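Local atomic coordinates of phenylalanyl-tRNA synthetase beta chain (Pyrococcus horikoshii, PDB entry 2CXI), a protein that forms, with the alpha subunit, the tetrameric synthetase that joins L-phenylalanine to tRNA(Phe) at the expense of ATP, its N-terminal fragment including the amino acid-editing domain. Residues F4-S9 and W60-V65; K85-T90 and R262-V267; R136-A141 and T236-E241; K164-G169 and S218-R223; V285-I290 and V314-G319. All coordinates share one frame; numbering follows the deposited sequence.

Interaction 1: F4-S9 and W60-V65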
# COMPACT_ATOMS: atom_id res chain seq x y z
N PHE A 4 29.96 -27.50 22.00
CA PHE A 4 28.50 -27.36 21.99
C PHE A 4 27.87 -28.71 22.21
O PHE A 4 28.44 -29.72 21.85
CB PHE A 4 28.00 -26.75 20.66
CG PHE A 4 28.44 -27.51 19.42
CD1 PHE A 4 29.74 -27.38 18.94
CD2 PHE A 4 27.56 -28.33 18.75
CE1 PHE A 4 30.15 -28.08 17.79
CE2 PHE A 4 27.94 -29.00 17.59
CZ PHE A 4 29.24 -28.87 17.12
N ASP A 5 26.68 -28.69 22.79
CA ASP A 5 25.95 -29.89 23.08
C ASP A 5 24.97 -30.24 21.97
O ASP A 5 24.40 -29.36 21.32
CB ASP A 5 25.16 -29.70 24.36
CG ASP A 5 26.05 -29.46 25.56
OD1 ASP A 5 27.27 -29.78 25.56
OD2 ASP A 5 25.55 -29.00 26.59
N VAL A 6 24.79 -31.54 21.77
CA VAL A 6 23.86 -32.06 20.79
C VAL A 6 23.19 -33.34 21.29
O VAL A 6 23.74 -34.09 22.15
CB VAL A 6 24.54 -32.35 19.42
CG1 VAL A 6 25.07 -31.06 18.73
CG2 VAL A 6 25.68 -33.36 19.56
N SER A 7 22.02 -33.60 20.72
CA SER A 7 21.33 -34.83 21.02
C SER A 7 21.65 -35.92 20.01
O SER A 7 21.63 -35.67 18.80
CB SER A 7 19.82 -34.56 21.18
OG SER A 7 19.06 -35.65 20.76
N LYS A 8 22.01 -37.12 20.51
CA LYS A 8 22.33 -38.24 19.61
C LYS A 8 21.18 -38.53 18.65
O LYS A 8 21.42 -38.79 17.47
CB LYS A 8 22.68 -39.52 20.38
CG LYS A 8 22.99 -40.76 19.49
CD LYS A 8 23.39 -41.95 20.44
CE LYS A 8 23.78 -43.23 19.66
NZ LYS A 8 22.60 -43.91 18.96
N SER A 9 19.95 -38.53 19.16
CA SER A 9 18.79 -38.85 18.29
C SER A 9 18.53 -37.69 17.28
O SER A 9 18.06 -37.94 16.16
CB SER A 9 17.53 -39.19 19.12
OG SER A 9 17.05 -38.03 19.79
N TRP A 60 29.25 -25.73 13.77
CA TRP A 60 29.00 -25.59 15.22
C TRP A 60 27.60 -25.89 15.67
O TRP A 60 27.13 -25.28 16.66
CB TRP A 60 29.39 -24.19 15.73
CG TRP A 60 30.77 -23.80 15.46
CD1 TRP A 60 31.82 -24.60 15.10
CD2 TRP A 60 31.28 -22.47 15.52
NE1 TRP A 60 32.95 -23.84 14.92
CE2 TRP A 60 32.64 -22.53 15.17
CE3 TRP A 60 30.70 -21.21 15.83
CZ2 TRP A 60 33.45 -21.39 15.11
CZ3 TRP A 60 31.51 -20.09 15.76
CH2 TRP A 60 32.87 -20.20 15.41
N SER A 61 26.91 -26.80 14.98
CA SER A 61 25.62 -27.25 15.44
C SER A 61 25.35 -28.64 14.91
O SER A 61 26.05 -29.11 13.99
CB SER A 61 24.49 -26.30 14.95
OG SER A 61 24.32 -26.45 13.55
N ALA A 62 24.28 -29.25 15.41
CA ALA A 62 23.87 -30.60 14.95
C ALA A 62 23.66 -30.64 13.45
O ALA A 62 24.01 -31.62 12.77
CB ALA A 62 22.58 -31.05 15.65
N GLU A 63 23.05 -29.56 12.93
CA GLU A 63 22.71 -29.54 11.50
C GLU A 63 23.99 -29.61 10.66
O GLU A 63 24.05 -30.34 9.65
CB GLU A 63 21.87 -28.29 11.11
CG GLU A 63 20.55 -28.16 11.88
CD GLU A 63 20.69 -27.45 13.23
OE1 GLU A 63 21.82 -27.13 13.66
OE2 GLU A 63 19.67 -27.19 13.86
N GLY A 64 24.98 -28.81 11.04
CA GLY A 64 26.23 -28.72 10.29
C GLY A 64 27.07 -29.99 10.42
O GLY A 64 27.71 -30.44 9.46
N VAL A 65 27.05 -30.57 11.62
CA VAL A 65 27.74 -31.85 11.89
C VAL A 65 27.15 -33.02 11.06
O VAL A 65 27.89 -33.80 10.41
CB VAL A 65 27.71 -32.15 13.40
CG1 VAL A 65 28.30 -33.58 13.70
CG2 VAL A 65 28.50 -31.11 14.14
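The peptide that leaves Trp-60 lies on one face of the Phe-4 ring, with Trp-60 C 3.6 Å above the ring plane and over its centre. Trp-60 CB comes only loosely to the same ring, while its indole leads away and donates its NE1-H to Asp-53 O. At Ser-61 the backbone N stands 3.6 Å from Phe-4 CE2, approaching the ring obliquely. Ser-61 itself occupies the N-cap position of helix 62-72, and its OG turns from the contact to donate a short 2.6 Å bond to Glu-63 OE1. The contact thus seats the first turn of this helix against the edge strand 3-7 of a three-stranded antiparallel sheet, deep in the N-terminal part of the chain. Ala-62 follows with its methyl: CB meets Val-6 CG1 at 4.0 Å, and the same CG1 lies 3.9 Å from Ala-62 N. That branch stands anti to the Val-6 carbonyl carbon (chi1 -65°), which turns it to the helix start. Gln-121 accepts the Ala-62 N-H through OE1, tying helix 116-133 to this end. One turn on, Val-65 CG2 reaches the edge of the Phe-4 ring, in its plane, 3.8 Å from CZ.

Interaction 2: K85-T90 and R262-V267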
# COMPACT_ATOMS: atom_id res chain seq x y z
N LYS A 85 13.51 -18.56 -2.53
CA LYS A 85 12.46 -17.81 -3.24
C LYS A 85 12.23 -16.46 -2.56
O LYS A 85 12.32 -16.37 -1.36
CB LYS A 85 11.18 -18.62 -3.25
CG LYS A 85 11.34 -19.89 -4.05
CD LYS A 85 10.04 -20.32 -4.66
CE LYS A 85 9.46 -21.50 -3.95
NZ LYS A 85 8.46 -22.18 -4.83
N LYS A 86 11.90 -15.42 -3.32
CA LYS A 86 11.62 -14.12 -2.68
C LYS A 86 10.35 -14.15 -1.85
O LYS A 86 9.33 -14.68 -2.31
CB LYS A 86 11.51 -13.01 -3.71
CG LYS A 86 12.74 -12.90 -4.56
CD LYS A 86 12.91 -11.48 -4.98
CE LYS A 86 12.08 -11.17 -6.18
NZ LYS A 86 12.46 -9.81 -6.65
N SER A 87 10.43 -13.64 -0.62
CA SER A 87 9.25 -13.32 0.15
C SER A 87 8.71 -11.97 -0.36
O SER A 87 9.27 -11.31 -1.23
CB SER A 87 9.56 -13.23 1.65
OG SER A 87 10.34 -12.09 1.94
N ASN A 88 7.61 -11.54 0.21
CA ASN A 88 7.06 -10.25 -0.16
C ASN A 88 7.46 -9.25 0.93
O ASN A 88 6.69 -8.35 1.27
CB ASN A 88 5.52 -10.41 -0.23
CG ASN A 88 4.81 -9.14 -0.66
OD1 ASN A 88 3.79 -8.76 -0.04
ND2 ASN A 88 5.34 -8.46 -1.71
N VAL A 89 8.63 -9.44 1.53
CA VAL A 89 8.98 -8.67 2.69
C VAL A 89 10.12 -7.69 2.39
O VAL A 89 11.11 -8.03 1.71
CB VAL A 89 9.31 -9.59 3.90
CG1 VAL A 89 9.84 -8.82 5.03
CG2 VAL A 89 8.05 -10.36 4.35
N THR A 90 9.94 -6.47 2.91
CA THR A 90 10.97 -5.46 2.93
C THR A 90 11.40 -5.12 4.36
O THR A 90 10.55 -4.99 5.28
CB THR A 90 10.43 -4.17 2.25
OG1 THR A 90 10.18 -4.46 0.87
CG2 THR A 90 11.50 -3.11 2.20
N ARG A 262 13.48 -18.05 2.31
CA ARG A 262 12.83 -16.99 1.55
C ARG A 262 13.66 -15.75 1.73
O ARG A 262 14.04 -15.43 2.87
CB ARG A 262 11.42 -16.76 2.10
CG ARG A 262 10.49 -17.98 1.97
CD ARG A 262 10.37 -18.42 0.52
NE ARG A 262 9.54 -19.59 0.27
CZ ARG A 262 9.97 -20.72 -0.30
NH1 ARG A 262 11.26 -20.87 -0.66
NH2 ARG A 262 9.11 -21.70 -0.50
N SER A 263 13.97 -15.05 0.63
CA SER A 263 14.78 -13.87 0.70
C SER A 263 13.94 -12.65 1.04
O SER A 263 12.72 -12.64 0.82
CB SER A 263 15.55 -13.63 -0.60
OG SER A 263 14.68 -13.35 -1.67
N VAL A 264 14.58 -11.62 1.58
CA VAL A 264 13.89 -10.38 1.85
C VAL A 264 14.68 -9.26 1.15
O VAL A 264 15.89 -9.41 0.85
CB VAL A 264 13.58 -10.11 3.38
CG1 VAL A 264 13.46 -11.41 4.23
CG2 VAL A 264 14.48 -9.13 4.00
N ARG A 265 13.97 -8.17 0.84
CA ARG A 265 14.55 -6.96 0.23
C ARG A 265 15.00 -6.04 1.34
O ARG A 265 14.20 -5.65 2.19
CB ARG A 265 13.45 -6.29 -0.64
CG ARG A 265 13.87 -5.10 -1.44
CD ARG A 265 12.77 -4.65 -2.47
NE ARG A 265 11.82 -3.85 -1.77
CZ ARG A 265 11.73 -2.53 -1.81
NH1 ARG A 265 12.50 -1.77 -2.59
NH2 ARG A 265 10.82 -1.96 -1.05
N VAL A 266 16.28 -5.70 1.37
CA VAL A 266 16.79 -4.92 2.46
C VAL A 266 17.22 -3.58 1.86
O VAL A 266 18.17 -3.54 1.06
CB VAL A 266 17.98 -5.56 3.19
CG1 VAL A 266 18.31 -4.77 4.48
CG2 VAL A 266 17.71 -7.06 3.50
N VAL A 267 16.56 -2.52 2.31
CA VAL A 267 16.68 -1.16 1.75
C VAL A 267 17.52 -0.25 2.65
O VAL A 267 17.16 0.09 3.82
CB VAL A 267 15.26 -0.56 1.40
CG1 VAL A 267 15.37 0.83 0.65
CG2 VAL A 267 14.50 -1.51 0.55
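Ser-87 and Ser-263 mark the point where two parallel strands change register. Among the backbone bonds, Ser-263 N donates to Lys-85 O, Ser-87 N to Ser-263 O, and Arg-265 N to Val-89 O, the last nearly straight at 170°. Lys-86 pairs with Ser-263 but Thr-90 with Arg-265, a shift of two residues that makes a beta bulge. Side-chain hydrogen bonds bridge this irregularity. Ser-87 OG, held between its own N and carbonyl carbon (chi1 70°), gives a 2.7 Å bond to Ser-263 O, which therefore accepts two donors, and itself accepts from Val-89 N in an ST turn. Further along, Arg-265 grips Thr-90 OG1 side-on with NE and NH2, each at 3.2 Å and near the guanidinium plane. Thr-90 OG1 also bonds to Gly-16 O of the second subunit, and Arg-265 NH1 pairs with Glu-272. Packing sets alkyl carbons on guanidinium faces: Lys-85 runs alongside Arg-262 with CB 3.4 Å from NH1, over a guanidinium face; the two like charges end close together, but Glu-83 makes long, weak ion pairs with both. Val-267 CG2, over one Arg-265 guanidinium face within its own strand, also meets Thr-90 CG2 across the strands. Strand 260-267 is flanked in the mixed sheet by strands 84-93, 103-110 and 272-275, and strand 84-93 continues the sheet to strand 154-159.

Interaction 3: R136-A141 and T236-E241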
# COMPACT_ATOMS: atom_id res chain seq x y z
N ARG A 136 31.76 -11.63 20.92
CA ARG A 136 30.85 -11.36 22.01
C ARG A 136 29.75 -10.37 21.52
O ARG A 136 29.46 -9.36 22.19
CB ARG A 136 31.62 -10.82 23.23
CG ARG A 136 32.63 -11.81 23.86
CD ARG A 136 33.27 -11.22 25.10
NE ARG A 136 34.21 -10.16 24.72
CZ ARG A 136 34.96 -9.46 25.57
NH1 ARG A 136 34.87 -9.70 26.89
NH2 ARG A 136 35.80 -8.54 25.11
N ARG A 137 29.23 -10.66 20.31
CA ARG A 137 28.05 -9.96 19.73
C ARG A 137 28.41 -8.64 19.00
O ARG A 137 27.59 -8.10 18.27
CB ARG A 137 27.02 -9.65 20.81
CG ARG A 137 26.32 -10.84 21.45
CD ARG A 137 25.00 -10.37 22.12
NE ARG A 137 24.33 -11.44 22.87
CZ ARG A 137 23.22 -11.26 23.59
NH1 ARG A 137 22.66 -10.05 23.67
NH2 ARG A 137 22.66 -12.28 24.27
N ARG A 138 29.61 -8.10 19.24
CA ARG A 138 29.89 -6.77 18.63
C ARG A 138 29.92 -6.86 17.13
O ARG A 138 29.36 -6.02 16.45
CB ARG A 138 31.21 -6.17 19.13
CG ARG A 138 31.34 -4.74 18.68
CD ARG A 138 32.69 -4.02 19.03
NE ARG A 138 32.75 -2.96 18.04
CZ ARG A 138 33.28 -3.10 16.84
NH1 ARG A 138 33.87 -4.25 16.48
NH2 ARG A 138 33.20 -2.08 16.00
N GLU A 139 30.59 -7.91 16.61
CA GLU A 139 30.73 -8.07 15.16
C GLU A 139 29.51 -8.75 14.51
O GLU A 139 29.22 -8.46 13.36
CB GLU A 139 32.04 -8.81 14.79
CG GLU A 139 33.25 -7.93 15.11
CD GLU A 139 34.59 -8.62 14.93
OE1 GLU A 139 35.56 -8.21 15.63
OE2 GLU A 139 34.71 -9.55 14.06
N VAL A 140 28.86 -9.65 15.25
CA VAL A 140 27.69 -10.39 14.75
C VAL A 140 26.77 -10.68 15.91
O VAL A 140 27.19 -11.33 16.91
CB VAL A 140 28.07 -11.77 14.08
CG1 VAL A 140 26.78 -12.54 13.67
CG2 VAL A 140 28.92 -11.58 12.87
N ALA A 141 25.53 -10.19 15.81
CA ALA A 141 24.47 -10.53 16.78
C ALA A 141 23.28 -11.07 15.98
O ALA A 141 22.96 -10.52 14.92
CB ALA A 141 24.06 -9.28 17.61
N THR A 236 22.96 -8.45 12.71
CA THR A 236 23.53 -7.11 12.66
C THR A 236 25.02 -7.11 12.99
O THR A 236 25.52 -8.02 13.69
CB THR A 236 22.81 -6.15 13.61
OG1 THR A 236 22.78 -6.71 14.93
CG2 THR A 236 21.29 -5.95 13.19
N GLY A 237 25.70 -6.05 12.56
CA GLY A 237 27.10 -5.88 12.91
C GLY A 237 27.74 -4.80 12.07
O GLY A 237 27.06 -3.90 11.58
N TRP A 238 29.06 -4.89 11.97
CA TRP A 238 29.90 -3.81 11.43
C TRP A 238 30.43 -4.04 10.01
O TRP A 238 30.87 -3.08 9.36
CB TRP A 238 31.06 -3.56 12.41
CG TRP A 238 30.59 -2.71 13.59
CD1 TRP A 238 30.06 -3.16 14.80
CD2 TRP A 238 30.52 -1.28 13.64
NE1 TRP A 238 29.69 -2.09 15.58
CE2 TRP A 238 29.97 -0.92 14.90
CE3 TRP A 238 30.88 -0.25 12.74
CZ2 TRP A 238 29.79 0.41 15.30
CZ3 TRP A 238 30.69 1.08 13.14
CH2 TRP A 238 30.15 1.39 14.40
N LYS A 239 30.41 -5.29 9.54
CA LYS A 239 30.88 -5.63 8.17
C LYS A 239 29.82 -6.47 7.49
O LYS A 239 29.40 -7.49 8.03
CB LYS A 239 32.21 -6.42 8.14
CG LYS A 239 33.43 -5.74 8.81
CD LYS A 239 33.76 -4.34 8.28
CE LYS A 239 34.27 -4.33 6.86
NZ LYS A 239 34.96 -2.99 6.73
N LEU A 240 29.42 -6.05 6.31
CA LEU A 240 28.37 -6.74 5.58
C LEU A 240 28.71 -8.21 5.30
O LEU A 240 27.85 -9.07 5.44
CB LEU A 240 28.02 -5.96 4.30
CG LEU A 240 26.78 -6.30 3.48
CD1 LEU A 240 25.48 -6.26 4.34
CD2 LEU A 240 26.68 -5.31 2.27
N GLU A 241 29.97 -8.49 4.94
CA GLU A 241 30.38 -9.86 4.63
C GLU A 241 30.22 -10.76 5.82
O GLU A 241 29.84 -11.94 5.65
CB GLU A 241 31.87 -9.92 4.18
CG GLU A 241 32.40 -11.31 3.80
CD GLU A 241 32.88 -12.20 4.96
OE1 GLU A 241 33.36 -11.68 6.00
OE2 GLU A 241 32.76 -13.46 4.84
O HOH W 1 30.87 -7.30 11.56
O HOH W 2 20.92 -8.50 15.56
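A short antiparallel strand pairing, flanked by a cation-pi stack, joins the start of strand 140-146 to the end of strand 231-237 in the mixed sheet. Ala-141 and Thr-236 form the hydrogen-bonded pair: Ala-141 N to Thr-236 O and Thr-236 N to Ala-141 O are both 3.0 Å. A water bridges Ala-141 O and Thr-236 OG1, and OG1 also accepts from Arg-101 NE. Past the pair the backbones stay close, and Gly-237 CA makes a CA-H...O contact of 3.4 Å with Glu-139 O. That oxygen also accepts a hydrogen bond from a second water, which in turn accepts from Lys-239 N just before helix 240-255. At the outer end, the extended Arg-138 chain carries its guanidinium flat over the five-membered ring of Trp-238, planes 19° apart and CZ 4.0 Å from the ring centroid. NH2 does the closest touching, 3.4 Å above the indole plane and displaced toward its rim, while Arg-138 O comes to the ring edge, 3.4 Å from Trp-238 CD1. Putting CG anti to N (chi1 -170°) sends the arginine chain across to the indole. This antiparallel strand pair, with its arginine-tryptophan stack alongside, belongs to the B3/4 domain, the editing domain of this synthetase.

Interaction 4: K164-G169 and S218-R223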
# COMPACT_ATOMS: atom_id res chain seq x y z
N LYS A 164 10.28 2.96 24.49
CA LYS A 164 9.99 1.91 25.47
C LYS A 164 9.59 0.60 24.81
O LYS A 164 8.96 0.59 23.76
CB LYS A 164 8.83 2.33 26.39
CG LYS A 164 9.08 3.55 27.26
CD LYS A 164 8.02 3.55 28.41
CE LYS A 164 7.65 4.96 28.86
NZ LYS A 164 6.29 4.97 29.51
N PHE A 165 9.93 -0.50 25.48
CA PHE A 165 9.33 -1.82 25.22
C PHE A 165 9.68 -2.71 26.42
O PHE A 165 10.52 -2.34 27.23
CB PHE A 165 9.83 -2.42 23.87
CG PHE A 165 11.26 -2.99 23.90
CD1 PHE A 165 12.38 -2.14 23.76
CD2 PHE A 165 11.47 -4.38 23.94
CE1 PHE A 165 13.70 -2.66 23.74
CE2 PHE A 165 12.77 -4.92 23.96
CZ PHE A 165 13.91 -4.04 23.84
N ALA A 166 9.01 -3.86 26.53
CA ALA A 166 9.24 -4.80 27.61
C ALA A 166 10.27 -5.80 27.14
O ALA A 166 9.98 -6.60 26.22
CB ALA A 166 7.92 -5.55 27.97
N PRO A 167 11.48 -5.75 27.72
CA PRO A 167 12.53 -6.69 27.30
C PRO A 167 12.22 -8.08 27.85
O PRO A 167 11.43 -8.22 28.80
CB PRO A 167 13.81 -6.08 27.89
CG PRO A 167 13.33 -5.36 29.18
CD PRO A 167 11.91 -4.86 28.82
N LEU A 168 12.79 -9.10 27.21
CA LEU A 168 12.64 -10.49 27.60
C LEU A 168 12.88 -10.67 29.10
O LEU A 168 13.92 -10.27 29.64
CB LEU A 168 13.65 -11.36 26.85
CG LEU A 168 13.60 -12.86 27.16
CD1 LEU A 168 12.50 -13.53 26.40
CD2 LEU A 168 14.94 -13.52 26.86
N GLY A 169 11.91 -11.32 29.73
CA GLY A 169 11.91 -11.62 31.17
C GLY A 169 11.19 -10.58 32.02
O GLY A 169 11.15 -10.74 33.23
N SER A 218 12.46 -8.73 22.68
CA SER A 218 11.32 -8.37 23.48
C SER A 218 10.65 -9.58 24.16
O SER A 218 10.76 -10.75 23.70
CB SER A 218 10.31 -7.62 22.64
OG SER A 218 9.66 -8.55 21.83
N GLU A 219 9.96 -9.30 25.26
CA GLU A 219 9.15 -10.30 25.97
C GLU A 219 7.91 -10.76 25.16
O GLU A 219 7.54 -11.94 25.17
CB GLU A 219 8.71 -9.73 27.33
CG GLU A 219 7.79 -10.65 28.12
CD GLU A 219 8.46 -11.93 28.64
OE1 GLU A 219 9.69 -12.14 28.55
OE2 GLU A 219 7.73 -12.76 29.17
N PHE A 220 7.27 -9.83 24.46
CA PHE A 220 5.96 -10.12 23.87
C PHE A 220 5.86 -10.13 22.36
O PHE A 220 4.87 -10.64 21.81
CB PHE A 220 4.96 -9.09 24.37
CG PHE A 220 4.76 -9.12 25.86
CD1 PHE A 220 4.03 -10.15 26.46
CD2 PHE A 220 5.31 -8.11 26.68
CE1 PHE A 220 3.85 -10.19 27.86
CE2 PHE A 220 5.13 -8.14 28.08
CZ PHE A 220 4.39 -9.18 28.66
N THR A 221 6.86 -9.58 21.69
CA THR A 221 6.79 -9.48 20.22
C THR A 221 7.63 -10.52 19.50
O THR A 221 8.88 -10.50 19.63
CB THR A 221 7.20 -8.07 19.77
OG1 THR A 221 6.28 -7.14 20.34
CG2 THR A 221 6.97 -7.91 18.23
N GLY A 222 6.96 -11.37 18.72
CA GLY A 222 7.61 -12.35 17.85
C GLY A 222 8.34 -13.49 18.55
O GLY A 222 9.33 -14.03 18.01
N ARG A 223 7.87 -13.88 19.74
CA ARG A 223 8.53 -15.00 20.45
C ARG A 223 8.48 -16.33 19.71
O ARG A 223 7.44 -16.73 19.18
CB ARG A 223 7.93 -15.14 21.86
CG ARG A 223 8.23 -13.91 22.70
CD ARG A 223 9.65 -13.86 23.26
NE ARG A 223 10.02 -15.05 24.06
CZ ARG A 223 9.64 -15.26 25.31
NH1 ARG A 223 8.86 -14.40 25.94
NH2 ARG A 223 10.06 -16.35 25.94
O HOH W 3 7.61 -6.74 24.66
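Leu-168 and Arg-223 meet nearly at right angles, the methyl CD1 sitting over the centre of one guanidinium face, 3.5 Å from Arg-223 CZ. Bends at chi2 and chi3 fold the arginine back beneath this methyl, and its NH1 then donates in the guanidinium plane to a lone pair of Glu-219 O at 2.9 Å. The flat group is thereby fixed in rotation, with carbonyl at its edge and aliphatic carbon on its face. Glu-219 is bent too: its CG stands anti to N (chi1 176°) and the chain turns at chi2, bringing OE1 to Gly-169 N. This 2.6 Å bond is nearly straight at the hydrogen (170°) but approaches from above the carboxylate plane. OE2 carries a salt bridge to Lys-171, while OE1 and Arg-223 NH1 attract through charge alone. Glu-219 CG lies over the centre of one face of the Phe-220 ring, whose edge receives Ala-166 CB, 3.8 Å from CE2. Between these side chains Ala-166 O takes the Glu-219 N-H at 2.9 Å and a water that links it to Phe-220 N. Phe-165 CD2 meets Ser-218 CB at 3.7 Å. Ser-218 OG in turn accepts from Thr-221 N, an ST motif that shapes the loop following strand 216-217, and together the two segments form a loop-to-loop junction within the B3/4 editing domain.

Interaction 5: V285-I290 and V314-G319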
# COMPACT_ATOMS: atom_id res chain seq x y z
N VAL A 285 41.87 -24.28 -8.78
CA VAL A 285 43.15 -24.85 -8.36
C VAL A 285 43.70 -25.79 -9.46
O VAL A 285 42.96 -26.52 -10.11
CB VAL A 285 43.04 -25.59 -6.97
CG1 VAL A 285 42.26 -26.89 -7.10
CG2 VAL A 285 44.43 -25.82 -6.35
N GLU A 286 45.01 -25.77 -9.63
CA GLU A 286 45.70 -26.72 -10.53
C GLU A 286 45.81 -28.06 -9.82
O GLU A 286 46.34 -28.11 -8.72
CB GLU A 286 47.13 -26.18 -10.81
CG GLU A 286 47.15 -24.93 -11.67
CD GLU A 286 46.68 -25.21 -13.09
OE1 GLU A 286 46.62 -26.41 -13.48
OE2 GLU A 286 46.36 -24.25 -13.82
N LEU A 287 45.33 -29.14 -10.42
CA LEU A 287 45.36 -30.45 -9.74
C LEU A 287 46.79 -30.96 -9.47
O LEU A 287 47.03 -31.72 -8.53
CB LEU A 287 44.56 -31.48 -10.50
CG LEU A 287 43.06 -31.12 -10.51
CD1 LEU A 287 42.34 -31.88 -11.57
CD2 LEU A 287 42.42 -31.36 -9.16
N ASP A 288 47.74 -30.51 -10.28
CA ASP A 288 49.12 -30.92 -10.02
C ASP A 288 49.70 -30.23 -8.77
O ASP A 288 50.56 -30.78 -8.12
CB ASP A 288 50.01 -30.81 -11.26
CG ASP A 288 51.20 -31.76 -11.21
OD1 ASP A 288 51.04 -33.01 -11.27
OD2 ASP A 288 52.34 -31.32 -11.07
N TYR A 289 49.16 -29.05 -8.40
CA TYR A 289 49.51 -28.43 -7.12
C TYR A 289 49.12 -29.36 -5.97
O TYR A 289 49.90 -29.59 -5.05
CB TYR A 289 48.85 -27.06 -6.96
CG TYR A 289 48.98 -26.47 -5.56
CD1 TYR A 289 48.03 -26.73 -4.55
CD2 TYR A 289 50.02 -25.59 -5.27
CE1 TYR A 289 48.17 -26.16 -3.27
CE2 TYR A 289 50.17 -25.02 -4.01
CZ TYR A 289 49.24 -25.30 -3.02
OH TYR A 289 49.41 -24.70 -1.80
N ILE A 290 47.91 -29.91 -6.05
CA ILE A 290 47.43 -30.83 -5.04
C ILE A 290 48.32 -32.09 -4.92
O ILE A 290 48.70 -32.50 -3.79
CB ILE A 290 45.94 -31.21 -5.33
CG1 ILE A 290 45.03 -29.97 -5.33
CG2 ILE A 290 45.44 -32.27 -4.34
CD1 ILE A 290 44.87 -29.35 -3.98
N VAL A 314 33.01 -29.66 -8.77
CA VAL A 314 34.34 -29.76 -9.38
C VAL A 314 34.19 -30.00 -10.89
O VAL A 314 33.56 -30.97 -11.30
CB VAL A 314 35.15 -30.98 -8.80
CG1 VAL A 314 36.54 -31.04 -9.43
CG2 VAL A 314 35.23 -30.95 -7.25
N GLU A 315 34.77 -29.09 -11.67
CA GLU A 315 34.85 -29.18 -13.13
C GLU A 315 36.32 -29.13 -13.52
O GLU A 315 36.97 -28.11 -13.34
CB GLU A 315 34.08 -28.01 -13.79
CG GLU A 315 34.59 -27.68 -15.20
CD GLU A 315 33.68 -26.73 -15.97
OE1 GLU A 315 34.02 -25.51 -16.09
OE2 GLU A 315 32.62 -27.21 -16.46
N ILE A 316 36.82 -30.23 -14.06
CA ILE A 316 38.23 -30.30 -14.45
C ILE A 316 38.37 -30.14 -15.95
O ILE A 316 37.74 -30.88 -16.71
CB ILE A 316 38.87 -31.64 -14.03
CG1 ILE A 316 38.82 -31.83 -12.51
CG2 ILE A 316 40.33 -31.70 -14.57
CD1 ILE A 316 39.05 -33.29 -12.12
N SER A 317 39.18 -29.19 -16.38
CA SER A 317 39.60 -29.17 -17.77
C SER A 317 41.08 -28.83 -17.87
O SER A 317 41.54 -27.83 -17.32
CB SER A 317 38.75 -28.24 -18.64
OG SER A 317 38.75 -26.92 -18.14
N ARG A 318 41.81 -29.70 -18.58
CA ARG A 318 43.27 -29.61 -18.71
C ARG A 318 44.02 -29.48 -17.38
O ARG A 318 44.83 -28.56 -17.18
CB ARG A 318 43.64 -28.49 -19.69
CG ARG A 318 43.69 -28.98 -21.14
CD ARG A 318 43.51 -27.89 -22.17
NE ARG A 318 42.17 -27.31 -22.08
CZ ARG A 318 41.87 -26.14 -21.50
NH1 ARG A 318 42.83 -25.39 -20.95
NH2 ARG A 318 40.61 -25.72 -21.48
N GLY A 319 43.75 -30.42 -16.48
CA GLY A 319 44.44 -30.47 -15.18
C GLY A 319 44.09 -29.36 -14.19
O GLY A 319 44.63 -29.33 -13.07
O HOH W 4 47.52 -29.40 -12.74
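Leu-287 and Ile-316 make the tight half of this contact, crossing at about a right angle. Leu-287 CD1 fits among three carbons of the isoleucine, 3.6 Å from each of Ile-316 CG1, CG2 and CD1, so the methyl is gripped by the whole branched end rather than by one tip. With CG anti to its carbonyl carbon (chi1 -65°), the leucine reaches from the first turn of helix 287-294 across to strand 313-317. Ile-303 and Asp-300 of helix 300-309 and Ala-321 of strand 320-325 also pack on it. The polar half is one firm backbone bond: Leu-287 N donates to Gly-319 O at 2.7 Å, almost along the carbonyl axis at 169°. That oxygen also packs against Leu-287 CB and CG. Gly-319 has positive phi (70°), a backbone shape that favours glycine in the turn between strands 313-317 and 320-325.

Toward solvent the fit loosens. A water donates to Gly-319 O and accepts from Asp-288 N at 2.7 Å, extending the link to a second amide of the helix start. At the exposed N-cap residue, Glu-286 OE1 and Gly-319 O lie side by side without bonding, 3.6 Å apart, and Arg-320 holds the carboxylate through OE2. A helix start packed on a beta hairpin, with strand 281-286 completing a three-stranded antiparallel sheet, is consistent with the winged helix-turn-helix relationship of B5 domains.

Overall arrangement
Interaction 1 is wholly buried, with an aromatic ring on a peptide and apolar side chains, and without polar bonds between its segments, whereas the other four are partly buried and mix packing with polar bonds. Interactions 2 and 3 hold the same mixed sheet, one by parallel and the other by antiparallel pairing. Along the chain interaction 4 is nested within the loop closed by interaction 3, itself inside that of interaction 2. Interaction 4 joins loops through carboxylate and carbonyl bonds, and interaction 2 alone also reaches the second subunit. Interaction 5 stands apart in the B5 domain; like interaction 1 it sets a helix start against a sheet, but adds a direct backbone bond and a water.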